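Local coordinates for tRNA (adenine(9)-N1)-methyltransferase (PDB 5A7Z), which methylates N1 of adenosine 9 in tRNA, using S-adenosyl-L-methionine as the methyl donor, at residues A[177-182]-A[224-229]. Residues are numbered along the deposited sequence; the frame is centred on the assembly and turned at random.
Sequences ILDPYG and FPRVKI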
loop_
_atom_site.group_PDB
_atom_site.type_symbol
_atom_site.label_atom_id
_atom_site.label_comp_id
_atom_site.label_asym_id
_atom_site.label_seq_id
_atom_site.Cartn_x
_atom_site.Cartn_y
_atom_site.Cartn_z
ATOM N N ILE A 177 15.064 4.475 -3.499
ATOM C CA ILE A 177 14.978 5.453 -2.434
ATOM C C ILE A 177 14.328 6.701 -3.012
ATOM O O ILE A 177 14.780 7.242 -4.017
ATOM C CB ILE A 177 16.375 5.867 -1.905
ATOM C CG1 ILE A 177 17.279 4.656 -1.639
ATOM C CG2 ILE A 177 16.252 6.730 -0.668
ATOM C CD1 ILE A 177 16.727 3.614 -0.696
ATOM N N LEU A 178 13.293 7.182 -2.346
ATOM C CA LEU A 178 12.630 8.382 -2.782
ATOM C C LEU A 178 13.310 9.578 -2.183
ATOM O O LEU A 178 13.444 9.682 -0.990
ATOM C CB LEU A 178 11.139 8.314 -2.440
ATOM C CG LEU A 178 10.543 7.258 -3.390
ATOM C CD1 LEU A 178 9.540 6.370 -2.722
ATOM C CD2 LEU A 178 9.977 7.913 -4.642
ATOM N N ASP A 179 13.782 10.453 -3.053
ATOM C CA ASP A 179 14.698 11.512 -2.676
ATOM C C ASP A 179 14.495 12.700 -3.623
ATOM O O ASP A 179 14.815 12.602 -4.808
ATOM C CB ASP A 179 16.138 11.000 -2.780
ATOM C CG ASP A 179 17.171 11.986 -2.210
ATOM O OD1 ASP A 179 16.798 13.096 -1.803
ATOM O OD2 ASP A 179 18.369 11.628 -2.173
ATOM N N PRO A 180 13.975 13.820 -3.103
ATOM C CA PRO A 180 13.804 15.042 -3.918
ATOM C C PRO A 180 15.075 15.461 -4.636
ATOM O O PRO A 180 15.017 16.139 -5.664
ATOM C CB PRO A 180 13.414 16.113 -2.894
ATOM C CG PRO A 180 13.672 15.516 -1.538
ATOM C CD PRO A 180 13.565 14.032 -1.704
ATOM N N TYR A 181 16.212 15.061 -4.089
ATOM C CA TYR A 181 17.499 15.457 -4.621
ATOM C C TYR A 181 18.231 14.266 -5.223
ATOM O O TYR A 181 19.418 14.342 -5.499
ATOM C CB TYR A 181 18.323 16.095 -3.511
ATOM C CG TYR A 181 17.894 17.503 -3.153
ATOM C CD1 TYR A 181 18.238 18.579 -3.966
ATOM C CD2 TYR A 181 17.186 17.767 -1.987
ATOM C CE1 TYR A 181 17.881 19.873 -3.638
ATOM C CE2 TYR A 181 16.820 19.061 -1.657
ATOM C CZ TYR A 181 17.182 20.108 -2.487
ATOM O OH TYR A 181 16.836 21.401 -2.179
ATOM N N GLY A 182 17.512 13.167 -5.454
ATOM C CA GLY A 182 18.066 12.042 -6.192
ATOM C C GLY A 182 18.451 12.475 -7.589
ATOM O O GLY A 182 18.074 13.555 -8.019
ATOM N N PHE A 224 21.612 1.861 -3.692
ATOM C CA PHE A 224 20.291 1.799 -4.248
ATOM C C PHE A 224 19.991 3.087 -4.992
ATOM O O PHE A 224 20.438 4.130 -4.599
ATOM C CB PHE A 224 19.289 1.568 -3.122
ATOM C CG PHE A 224 19.551 0.312 -2.346
ATOM C CD1 PHE A 224 19.590 -0.912 -2.993
ATOM C CD2 PHE A 224 19.799 0.353 -0.976
ATOM C CE1 PHE A 224 19.840 -2.082 -2.295
ATOM C CE2 PHE A 224 20.041 -0.824 -0.267
ATOM C CZ PHE A 224 20.056 -2.041 -0.933
ATOM N N PRO A 225 19.211 2.997 -6.069
ATOM C CA PRO A 225 18.933 4.178 -6.870
ATOM C C PRO A 225 18.125 5.178 -6.099
ATOM O O PRO A 225 17.337 4.801 -5.245
ATOM C CB PRO A 225 18.126 3.641 -8.061
ATOM C CG PRO A 225 18.015 2.158 -7.887
ATOM C CD PRO A 225 18.899 1.739 -6.766
ATOM N N ARG A 226 18.343 6.452 -6.394
ATOM C CA ARG A 226 17.704 7.536 -5.693
ATOM C C ARG A 226 16.862 8.301 -6.684
ATOM O O ARG A 226 17.402 8.923 -7.606
ATOM C CB ARG A 226 18.743 8.496 -5.119
ATOM C CG ARG A 226 19.690 7.904 -4.098
ATOM C CD ARG A 226 19.980 8.882 -2.961
ATOM N NE ARG A 226 20.178 8.142 -1.724
ATOM C CZ ARG A 226 19.564 8.372 -0.572
ATOM N NH1 ARG A 226 18.702 9.379 -0.419
ATOM N NH2 ARG A 226 19.837 7.576 0.451
ATOM N N VAL A 227 15.564 8.366 -6.418
ATOM C CA VAL A 227 14.597 8.687 -7.431
ATOM C C VAL A 227 13.817 9.926 -7.005
ATOM O O VAL A 227 13.259 9.972 -5.912
ATOM C CB VAL A 227 13.692 7.476 -7.669
ATOM C CG1 VAL A 227 12.348 7.873 -8.238
ATOM C CG2 VAL A 227 14.399 6.502 -8.591
ATOM N N LYS A 228 13.865 10.971 -7.836
ATOM C CA LYS A 228 13.085 12.180 -7.572
ATOM C C LYS A 228 11.798 12.186 -8.402
ATOM O O LYS A 228 11.802 11.923 -9.609
ATOM C CB LYS A 228 13.898 13.452 -7.841
ATOM C CG LYS A 228 14.625 13.464 -9.166
ATOM C CD LYS A 228 15.260 14.812 -9.435
ATOM C CE LYS A 228 16.281 14.706 -10.553
ATOM N NZ LYS A 228 16.870 16.040 -10.879
ATOM N N ILE A 229 10.697 12.452 -7.731
ATOM C CA ILE A 229 9.417 12.532 -8.381
ATOM C C ILE A 229 9.190 13.970 -8.842
ATOM O O ILE A 229 9.236 14.873 -8.035
ATOM C CB ILE A 229 8.301 12.126 -7.420
ATOM C CG1 ILE A 229 8.357 10.614 -7.180
ATOM C CG2 ILE A 229 6.949 12.555 -7.983
ATOM C CD1 ILE A 229 7.372 10.124 -6.136
#
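I177 and L178 pair with R226 and V227 as parallel strands. I177 N donates to P225 O at 2.9 Å, and V227 N returns a bond to I177 O at 2.8 Å. D179 N continues the pattern to V227 O at 2.9 Å. A salt bridge joins D179 OD2 to R226 NH1 at 2.9 Å. NH1 points its N-H nearly within the guanidinium plane, but meets the carboxylate from above, the two planes being 85° apart. D179 OD2 also forms a salt bridge with R207 NE, and R226 NH2 one with D210 OD1. CG anti to the backbone N (chi1 -172°) carries the D179 carboxylate to where OD2 meets R226 NH1 and OD1 accepts from Y181 N in an Asx turn. I177 CG2 sits over one guanidinium face, 3.6 Å from R226 NH1. A leucine in place of this arginine would probably cost D179 one of its arginine partners and D210 its salt bridge. Apolar contacts lie on both faces of the strands. I177 CG1 touches F224 CB. On the L178 face, L178 CD2 meets I229 CD1 at 3.7 Å. Beyond L178 the chain makes a type I turn, D179 to G182, and K228 runs its aliphatic chain past G182 O. After the turn the chain passes across strand 226-228 and pairs in parallel along its other edge as strand 184-185, consistent with the deep trefoil knot of SPOUT methyltransferases.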